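Local coordinates for glycosyl hydrolase (Rhizobium leguminosarum bv. trifolii, PDB 5NDX), which probably hydrolyses O-glycosidic bonds as a family 39 glycoside hydrolase, the bacterial orthologue of human alpha-L-iduronidase, at residues A[563-568]-A[604-609]; A[163-168]-A[204-209]; A[29-34]-A[62-67]. The protein carries 2 engineered substitutions. All coordinates share one frame; numbering follows the deposited sequence.

Overall arrangement
From the N terminus, contact 3 closes first: segment 29-34 follows barrel strand 24-27, and segment 62-67 follows strand 55-58, so the loops leaving two adjacent strands of the eight-stranded parallel barrel meet. Contact 2 comes next, joining helix 155-171 on the outside of the barrel to the loop between helix 190-200 and strand 216-219. Contact 1 closes last, pairing strands 566-572 and 601-607 in the small antiparallel sheet near the C terminus. The three follow one another in series, without nesting or crossing. Contacts 2 and 3 are about 26 Å apart between centres; contact 1 is about 51 Å from contact 2 between centres, on the opposite side of the chain's centre.

Contact 1 (A[563-568]-A[604-609]); sequences PAIFYD and VCARDA. Unlike the reference sequence in segment 604-609: Arg-607 (reference His). With SO4 (sulfate ion), chain G.
A chi1 of -57° sets CG of Tyr-567 anti to its own carbonyl carbon and brings the ring beside Ala-606, while a similar chi1 in Asp-568 (-66°) places its carboxylate within reach of Arg-607, on the face that carries Phe-566, Asp-568, Cys-605 and Arg-607. The two strands run antiparallel. Phe-566 and Arg-607 form a hydrogen-bonded pair, with Phe-566 N to Arg-607 O at 2.9 Å and almost straight, and Asp-568 pairs with Cys-605 in the same way. Between them lies the non-hydrogen-bonded pair Tyr-567 and Ala-606. Alanine suits this place because its single methyl fits between two larger groups: Ala-606 CB meets Tyr-567 CE1 at 3.8 Å and Ile-565 CG2 at 3.7 Å. A glycine in place of Tyr-567 would probably leave the Ala-606 methyl without its aromatic neighbour and Trp-556 without its edge-to-face partner.

On the face shared by Asp-568 and Arg-607, the arginine, a histidine in the reference sequence, reaches Asp-568 OD2 through NE at 3.3 Å. The pair is a salt bridge whose NE-H bond is weak, and the two flat groups are turned 51° apart. The guanidinium holds a sulfate, probably from the crystallisation liquor, at its edge: Arg-607 NH2 to sulfate O3 is 2.6 Å and Arg-607 NH1 to sulfate O2 is 2.8 Å. Past the paired residues a water bridges Ala-564 O and Ala-609 N. Cys-605 is tied to Cys-617 by a disulfide. Hydrogen-bonded and non-hydrogen-bonded pairs alternate, the pattern of a small antiparallel beta sheet, consistent with the fibronectin type III-like domain of alpha-L-iduronidases.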
loop_
_atom_site.group_PDB
_atom_site.type_symbol
_atom_site.label_atom_id
_atom_site.label_comp_id
_atom_site.label_asym_id
_atom_site.label_seq_id
_atom_site.Cartn_x
_atom_site.Cartn_y
_atom_site.Cartn_z
ATOM N N PRO A 563 -12.284 -11.875 -9.821
ATOM C CA PRO A 563 -11.508 -12.273 -8.640
ATOM C C PRO A 563 -10.719 -13.533 -8.901
ATOM O O PRO A 563 -11.076 -14.296 -9.785
ATOM C CB PRO A 563 -12.595 -12.572 -7.596
ATOM C CG PRO A 563 -13.722 -13.085 -8.417
ATOM C CD PRO A 563 -13.707 -12.215 -9.665
ATOM N N ALA A 564 -9.689 -13.775 -8.093
ATOM C CA ALA A 564 -8.950 -15.040 -8.101
ATOM C C ALA A 564 -8.351 -15.382 -9.484
ATOM O O ALA A 564 -8.431 -16.520 -9.955
ATOM C CB ALA A 564 -9.820 -16.179 -7.609
ATOM N N ILE A 565 -7.770 -14.359 -10.112
ATOM C CA ILE A 565 -6.975 -14.493 -11.323
ATOM C C ILE A 565 -5.486 -14.489 -11.016
ATOM O O ILE A 565 -5.006 -13.621 -10.281
ATOM C CB ILE A 565 -7.267 -13.352 -12.308
ATOM C CG1 ILE A 565 -8.769 -13.297 -12.621
ATOM C CG2 ILE A 565 -6.495 -13.568 -13.607
ATOM C CD1 ILE A 565 -9.381 -14.568 -13.264
ATOM N N PHE A 566 -4.783 -15.461 -11.582
ATOM C CA PHE A 566 -3.351 -15.635 -11.446
ATOM C C PHE A 566 -2.648 -15.554 -12.804
ATOM O O PHE A 566 -3.192 -16.022 -13.804
ATOM C CB PHE A 566 -3.106 -17.028 -10.863
ATOM C CG PHE A 566 -3.745 -17.214 -9.532
ATOM C CD1 PHE A 566 -5.028 -17.682 -9.428
ATOM C CD2 PHE A 566 -3.062 -16.846 -8.379
ATOM C CE1 PHE A 566 -5.612 -17.851 -8.191
ATOM C CE2 PHE A 566 -3.650 -17.024 -7.140
ATOM C CZ PHE A 566 -4.928 -17.510 -7.054
ATOM N N TYR A 567 -1.447 -14.995 -12.851
ATOM C CA TYR A 567 -0.725 -14.801 -14.123
ATOM C C TYR A 567 0.498 -15.707 -14.175
ATOM O O TYR A 567 1.153 -15.991 -13.139
ATOM C CB TYR A 567 -0.340 -13.327 -14.340
ATOM C CG TYR A 567 -1.521 -12.419 -14.296
ATOM C CD1 TYR A 567 -2.317 -12.203 -15.425
ATOM C CD2 TYR A 567 -1.933 -11.853 -13.105
ATOM C CE1 TYR A 567 -3.470 -11.402 -15.347
ATOM C CE2 TYR A 567 -3.071 -11.053 -13.023
ATOM C CZ TYR A 567 -3.842 -10.815 -14.167
ATOM O OH TYR A 567 -4.979 -10.024 -14.044
ATOM N N ASP A 568 0.761 -16.207 -15.375
ATOM C CA ASP A 568 2.024 -16.844 -15.728
ATOM C C ASP A 568 2.729 -15.942 -16.724
ATOM O O ASP A 568 2.090 -15.246 -17.525
ATOM C CB ASP A 568 1.741 -18.154 -16.430
ATOM C CG ASP A 568 1.073 -19.180 -15.516
ATOM O OD1 ASP A 568 1.262 -19.150 -14.276
ATOM O OD2 ASP A 568 0.334 -20.007 -16.067
ATOM N N VAL A 604 2.292 -13.014 -21.363
ATOM C CA VAL A 604 1.621 -13.134 -20.083
ATOM C C VAL A 604 0.227 -13.718 -20.319
ATOM O O VAL A 604 -0.482 -13.224 -21.199
ATOM C CB VAL A 604 1.568 -11.770 -19.363
ATOM C CG1 VAL A 604 0.879 -11.922 -18.030
ATOM C CG2 VAL A 604 2.971 -11.252 -19.117
ATOM N N CYS A 605 -0.127 -14.782 -19.577
ATOM C CA CYS A 605 -1.430 -15.443 -19.623
ATOM C C CYS A 605 -2.136 -15.240 -18.297
ATOM O O CYS A 605 -1.489 -15.247 -17.263
ATOM C CB CYS A 605 -1.248 -16.956 -19.864
ATOM S SG CYS A 605 -0.209 -17.244 -21.355
ATOM N N ALA A 606 -3.453 -15.081 -18.317
ATOM C CA ALA A 606 -4.251 -15.132 -17.112
ATOM C C ALA A 606 -4.787 -16.540 -16.965
ATOM O O ALA A 606 -5.003 -17.214 -17.980
ATOM C CB ALA A 606 -5.368 -14.115 -17.131
ATOM N N ARG A 607 -4.893 -16.998 -15.710
ATOM C CA ARG A 607 -5.479 -18.285 -15.340
ATOM C C ARG A 607 -6.504 -18.069 -14.244
ATOM O O ARG A 607 -6.231 -17.362 -13.281
ATOM C CB ARG A 607 -4.442 -19.264 -14.843
ATOM C CG ARG A 607 -3.733 -19.993 -15.953
ATOM C CD ARG A 607 -3.225 -21.362 -15.515
ATOM N NE ARG A 607 -2.392 -21.848 -16.609
ATOM C CZ ARG A 607 -2.832 -22.517 -17.671
ATOM N NH1 ARG A 607 -4.106 -22.875 -17.778
ATOM N NH2 ARG A 607 -1.977 -22.861 -18.633
ATOM N N ASP A 608 -7.695 -18.613 -14.421
ATOM C CA ASP A 608 -8.690 -18.497 -13.405
ATOM C C ASP A 608 -8.510 -19.654 -12.417
ATOM O O ASP A 608 -7.686 -20.559 -12.623
ATOM C CB ASP A 608 -10.096 -18.408 -13.977
ATOM C CG ASP A 608 -10.565 -19.677 -14.684
ATOM O OD1 ASP A 608 -9.987 -20.763 -14.492
ATOM O OD2 ASP A 608 -11.557 -19.545 -15.447
ATOM N N ALA A 609 -9.313 -19.644 -11.378
ATOM C CA ALA A 609 -9.162 -20.657 -10.336
ATOM C C ALA A 609 -9.661 -22.050 -10.784
ATOM O O ALA A 609 -9.383 -23.042 -10.123
ATOM C CB ALA A 609 -9.854 -20.189 -9.062
HETATM S S SO4 G . -3.278 -24.564 -21.265
HETATM O O1 SO4 G . -3.574 -26.002 -21.489
HETATM O O2 SO4 G . -4.265 -24.003 -20.317
HETATM O O3 SO4 G . -1.912 -24.426 -20.707
HETATM O O4 SO4 G . -3.359 -23.828 -22.548
HETATM O O HOH W 1 -10.926 -17.477 -10.782
#

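Contact 2 (A[163-168]-A[204-209]); sequences YDACVA and SCLTGD
The helical backbone at Asp-164 passes the irregular loop at Ser-204 with their CA atoms 5.6 Å apart, the nearest CA pair of the two segments. Helix 155-171 belongs to the outer layer of the (beta/alpha)8 barrel, between strands 140-142 and 179-184, and an ST turn at Ser-204 shapes the loop here. Asp-164 supplies the direct polar link. Its OD2 accepts the backbone N of Cys-205 at 3.1 Å in a nearly straight bond (177°), though the donor comes from above the carboxylate plane, 73° out of it. An aspartate suits this place because its short side chain points from the helix at the loop and offers an acceptor to a peptide N-H.

Leu-206 makes the apolar half. Its CD1 methyl lies against the helix, 3.5 Å from Ala-165 CA and 3.8 Å from Ala-168 CB. The small Ala-165 and Ala-168, about one helical turn apart, let the leucine approach the backbone closely. Helix 110-131 adds a further neighbour, with Arg-114 touching Leu-206 and Met-110 touching Cys-205.

Ser-204 organises the turn. With OG anti to the backbone N (chi1 161°), this oxygen accepts from Leu-206 N at 3.0 Å, and more weakly from Thr-207 N. The same OG is 2.7 Å from a water, and that water donates to Asp-164 O, a carbonyl that already accepts Ala-168 N.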
loop_
_atom_site.group_PDB
_atom_site.type_symbol
_atom_site.label_atom_id
_atom_site.label_comp_id
_atom_site.label_asym_id
_atom_site.label_seq_id
_atom_site.Cartn_x
_atom_site.Cartn_y
_atom_site.Cartn_z
ATOM N N TYR A 163 -2.240 27.674 4.685
ATOM C CA TYR A 163 -3.488 26.914 4.399
ATOM C C TYR A 163 -4.417 27.717 3.475
ATOM O O TYR A 163 -4.892 27.227 2.430
ATOM C CB TYR A 163 -4.220 26.499 5.700
ATOM C CG TYR A 163 -5.340 25.546 5.416
ATOM C CD1 TYR A 163 -5.084 24.180 5.264
ATOM C CD2 TYR A 163 -6.611 26.004 5.159
ATOM C CE1 TYR A 163 -6.079 23.296 4.904
ATOM C CE2 TYR A 163 -7.616 25.145 4.805
ATOM C CZ TYR A 163 -7.349 23.772 4.675
ATOM O OH TYR A 163 -8.338 22.890 4.289
ATOM N N ASP A 164 -4.622 28.986 3.832
ATOM C CA ASP A 164 -5.430 29.922 3.034
ATOM C C ASP A 164 -4.975 29.999 1.603
ATOM O O ASP A 164 -5.784 30.035 0.700
ATOM C CB ASP A 164 -5.372 31.342 3.631
ATOM C CG ASP A 164 -6.053 31.451 4.981
ATOM O OD1 ASP A 164 -7.012 30.704 5.220
ATOM O OD2 ASP A 164 -5.641 32.311 5.807
ATOM N N ALA A 165 -3.662 30.048 1.427
ATOM C CA ALA A 165 -3.029 30.171 0.109
ATOM C C ALA A 165 -3.190 28.886 -0.707
ATOM O O ALA A 165 -3.483 28.942 -1.922
ATOM C CB ALA A 165 -1.552 30.499 0.289
ATOM N N CYS A 166 -2.974 27.733 -0.046
ATOM C CA CYS A 166 -3.286 26.433 -0.675
ATOM C C CYS A 166 -4.720 26.396 -1.197
ATOM O O CYS A 166 -4.928 26.051 -2.344
ATOM C CB CYS A 166 -3.092 25.271 0.307
ATOM S SG CYS A 166 -1.386 25.033 0.745
ATOM N N VAL A 167 -5.687 26.753 -0.346
ATOM C CA VAL A 167 -7.107 26.687 -0.708
ATOM C C VAL A 167 -7.433 27.685 -1.810
ATOM O O VAL A 167 -8.141 27.336 -2.794
ATOM C CB VAL A 167 -8.026 26.918 0.516
ATOM C CG1 VAL A 167 -9.461 27.266 0.121
ATOM C CG2 VAL A 167 -8.028 25.686 1.406
ATOM N N ALA A 168 -6.959 28.928 -1.660
ATOM C CA ALA A 168 -7.218 29.937 -2.745
ATOM C C ALA A 168 -6.533 29.493 -4.044
ATOM O O ALA A 168 -7.072 29.686 -5.137
ATOM C CB ALA A 168 -6.724 31.314 -2.339
ATOM N N SER A 204 -10.238 33.710 6.061
ATOM C CA SER A 204 -9.085 33.603 5.180
ATOM C C SER A 204 -8.429 34.964 5.038
ATOM O O SER A 204 -9.110 35.945 4.794
ATOM C CB SER A 204 -9.521 33.110 3.803
ATOM O OG SER A 204 -8.540 33.412 2.824
ATOM N N CYS A 205 -7.108 35.000 5.127
ATOM C CA CYS A 205 -6.349 36.207 4.895
ATOM C C CYS A 205 -6.282 36.644 3.436
ATOM O O CYS A 205 -5.668 37.665 3.171
ATOM C CB CYS A 205 -4.908 36.024 5.406
ATOM S SG CYS A 205 -3.832 34.960 4.378
ATOM N N LEU A 206 -6.854 35.893 2.489
ATOM C CA LEU A 206 -6.779 36.237 1.054
ATOM C C LEU A 206 -8.105 36.649 0.434
ATOM O O LEU A 206 -8.149 37.551 -0.402
ATOM C CB LEU A 206 -6.224 35.069 0.252
ATOM C CG LEU A 206 -4.738 34.799 0.450
ATOM C CD1 LEU A 206 -4.436 33.397 -0.068
ATOM C CD2 LEU A 206 -3.855 35.831 -0.241
ATOM N N THR A 207 -9.166 35.936 0.790
ATOM C CA THR A 207 -10.517 36.445 0.652
ATOM C C THR A 207 -10.554 37.313 1.914
ATOM O O THR A 207 -9.500 37.648 2.467
ATOM C CB THR A 207 -11.582 35.312 0.678
ATOM O OG1 THR A 207 -11.750 34.812 2.014
ATOM C CG2 THR A 207 -11.195 34.135 -0.248
ATOM N N GLY A 208 -11.715 37.679 2.414
ATOM C CA GLY A 208 -11.742 38.193 3.798
ATOM C C GLY A 208 -13.015 37.756 4.445
ATOM O O GLY A 208 -13.516 38.400 5.360
ATOM N N ASP A 209 -13.476 36.600 4.006
ATOM C CA ASP A 209 -14.883 36.334 3.889
ATOM C C ASP A 209 -15.105 34.884 4.268
ATOM O O ASP A 209 -15.311 34.028 3.416
ATOM C CB ASP A 209 -15.300 36.605 2.438
ATOM C CG ASP A 209 -16.752 36.267 2.168
ATOM O OD1 ASP A 209 -17.594 36.502 3.069
ATOM O OD2 ASP A 209 -17.045 35.762 1.060
HETATM O O HOH W 2 -8.175 31.160 1.374
#

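Contact 3 (A[29-34]-A[62-67]); sequences PAELLL and YNLLSA. Unlike the reference sequence in segment 62-67: Leu-65 (reference Val).
Glu-31 and Leu-64 sit on two short 3-10 turns whose CA atoms come no nearer than 7.0 Å, so the backbones stay apart and side chains alone bridge the gap. In 29-34 the turn is built from bonds three residues apart, such as Leu-33 N to Ala-30 O and Leu-34 N to Glu-31 O; in 62-67 Leu-65 N bonds to Tyr-62 O in the same manner, after which the chain straightens.

Leu-64 carries the contact. Its CG is anti to the carbonyl carbon (chi1 -64°), and the chain then runs out extended, so that the two methyls at its end take different partners. CD1 meets Ala-30 CB at 3.9 Å, a small methyl directed toward this segment. CD2 lies alongside the glutamate, 3.9 Å from Glu-31 CG, with the two side chains passing in opposite directions. A looser approach of 4.4 Å joins CD2 to Leu-34 CD1. Leucine suits this place because its forked end can serve both neighbours at once.

Glu-31 is bent at chi2 (81°), which brings the carboxylate past Leu-64 CD2 to the neighbourhood of Asn-63. There OE2 comes to 4.1 Å from Asn-63 CB, a van der Waals approach, with the carboxylate and amide planes 43° apart. The amide is engaged outside the two segments, where OD1 of Asn-63 accepts from Asn-99 N.

Both turns follow barrel strands, 24-27 and 55-58, at the strand ends that carry the active site in this fold, but the contact lies away from the ligand pocket, the Ala-30 side chain about 12 Å from the bound methylumbelliferyl glycoside. Helix 76-87 packs against them: Ala-81 touches both Leu-33 and Leu-64, Arg-80 touches Leu-34, and Phe-27 of strand 24-27 packs against Leu-32 and Leu-33.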
loop_
_atom_site.group_PDB
_atom_site.type_symbol
_atom_site.label_atom_id
_atom_site.label_comp_id
_atom_site.label_asym_id
_atom_site.label_seq_id
_atom_site.Cartn_x
_atom_site.Cartn_y
_atom_site.Cartn_z
ATOM N N PRO A 29 12.588 11.266 0.184
ATOM C CA PRO A 29 12.053 12.454 -0.458
ATOM C C PRO A 29 11.638 12.182 -1.890
ATOM O O PRO A 29 11.884 11.092 -2.451
ATOM C CB PRO A 29 13.271 13.409 -0.448
ATOM C CG PRO A 29 14.398 12.486 -0.786
ATOM C CD PRO A 29 14.066 11.229 0.053
ATOM N N ALA A 30 11.060 13.214 -2.491
ATOM C CA ALA A 30 10.483 13.144 -3.830
ATOM C C ALA A 30 11.480 12.767 -4.909
ATOM O O ALA A 30 11.105 12.149 -5.908
ATOM C CB ALA A 30 9.820 14.469 -4.173
ATOM N N GLU A 31 12.744 13.102 -4.694
ATOM C CA GLU A 31 13.808 12.771 -5.647
ATOM C C GLU A 31 13.920 11.278 -5.917
ATOM O O GLU A 31 14.354 10.895 -7.010
ATOM C CB GLU A 31 15.183 13.272 -5.150
ATOM C CG GLU A 31 15.396 14.768 -5.286
ATOM C CD GLU A 31 14.758 15.605 -4.176
ATOM O OE1 GLU A 31 14.159 15.036 -3.227
ATOM O OE2 GLU A 31 14.854 16.862 -4.258
ATOM N N LEU A 32 13.531 10.420 -4.963
ATOM C CA LEU A 32 13.535 8.966 -5.237
ATOM C C LEU A 32 12.691 8.609 -6.403
ATOM O O LEU A 32 12.996 7.627 -7.079
ATOM C CB LEU A 32 13.102 8.134 -4.023
ATOM C CG LEU A 32 14.010 8.228 -2.816
ATOM C CD1 LEU A 32 13.435 7.338 -1.728
ATOM C CD2 LEU A 32 15.442 7.853 -3.160
ATOM N N LEU A 33 11.672 9.413 -6.727
ATOM C CA LEU A 33 10.839 9.112 -7.904
ATOM C C LEU A 33 11.623 9.166 -9.224
ATOM O O LEU A 33 11.207 8.595 -10.211
ATOM C CB LEU A 33 9.642 10.053 -8.001
ATOM C CG LEU A 33 8.506 9.838 -7.030
ATOM C CD1 LEU A 33 7.576 11.030 -6.893
ATOM C CD2 LEU A 33 7.680 8.630 -7.473
ATOM N N LEU A 34 12.762 9.832 -9.237
ATOM C CA LEU A 34 13.608 9.889 -10.433
ATOM C C LEU A 34 14.610 8.742 -10.500
ATOM O O LEU A 34 15.245 8.604 -11.505
ATOM C CB LEU A 34 14.401 11.196 -10.469
ATOM C CG LEU A 34 13.541 12.451 -10.224
ATOM C CD1 LEU A 34 14.427 13.691 -10.076
ATOM C CD2 LEU A 34 12.498 12.631 -11.310
ATOM N N TYR A 62 7.531 19.816 -4.114
ATOM C CA TYR A 62 7.966 21.146 -4.616
ATOM C C TYR A 62 9.490 21.416 -4.543
ATOM O O TYR A 62 9.967 22.321 -5.231
ATOM C CB TYR A 62 7.186 22.265 -3.933
ATOM C CG TYR A 62 5.743 22.456 -4.406
ATOM C CD1 TYR A 62 5.383 22.288 -5.746
ATOM C CD2 TYR A 62 4.737 22.824 -3.504
ATOM C CE1 TYR A 62 4.083 22.521 -6.199
ATOM C CE2 TYR A 62 3.427 23.039 -3.932
ATOM C CZ TYR A 62 3.109 22.896 -5.293
ATOM O OH TYR A 62 1.846 23.155 -5.772
ATOM N N ASN A 63 10.262 20.616 -3.793
ATOM C CA ASN A 63 11.739 20.669 -3.906
ATOM C C ASN A 63 12.220 20.207 -5.257
ATOM O O ASN A 63 13.345 20.455 -5.585
ATOM C CB ASN A 63 12.451 19.851 -2.820
ATOM C CG ASN A 63 12.327 20.484 -1.442
ATOM O OD1 ASN A 63 11.876 21.615 -1.289
ATOM N ND2 ASN A 63 12.717 19.748 -0.440
ATOM N N LEU A 64 11.380 19.523 -6.028
ATOM C CA LEU A 64 11.709 19.185 -7.396
ATOM C C LEU A 64 11.668 20.405 -8.340
ATOM O O LEU A 64 12.222 20.340 -9.426
ATOM C CB LEU A 64 10.762 18.100 -7.939
ATOM C CG LEU A 64 10.863 16.741 -7.220
ATOM C CD1 LEU A 64 9.924 15.711 -7.818
ATOM C CD2 LEU A 64 12.312 16.223 -7.166
ATOM N N LEU A 65 10.992 21.476 -7.946
ATOM C CA LEU A 65 10.929 22.682 -8.766
ATOM C C LEU A 65 12.135 23.565 -8.486
ATOM O O LEU A 65 12.732 23.493 -7.433
ATOM C CB LEU A 65 9.657 23.466 -8.457
ATOM C CG LEU A 65 8.306 22.838 -8.812
ATOM C CD1 LEU A 65 7.231 23.872 -8.606
ATOM C CD2 LEU A 65 8.281 22.307 -10.225
ATOM N N SER A 66 12.474 24.412 -9.439
ATOM C CA SER A 66 13.421 25.503 -9.160
ATOM C C SER A 66 12.945 26.768 -9.878
ATOM O O SER A 66 12.202 26.691 -10.874
ATOM C CB SER A 66 14.864 25.101 -9.528
ATOM O OG SER A 66 14.892 24.746 -10.885
ATOM N N ALA A 67 13.287 27.920 -9.297
ATOM C CA ALA A 67 12.927 29.235 -9.870
ATOM C C ALA A 67 13.671 29.393 -11.165
ATOM O O ALA A 67 14.886 29.241 -11.187
ATOM C CB ALA A 67 13.325 30.372 -8.947
#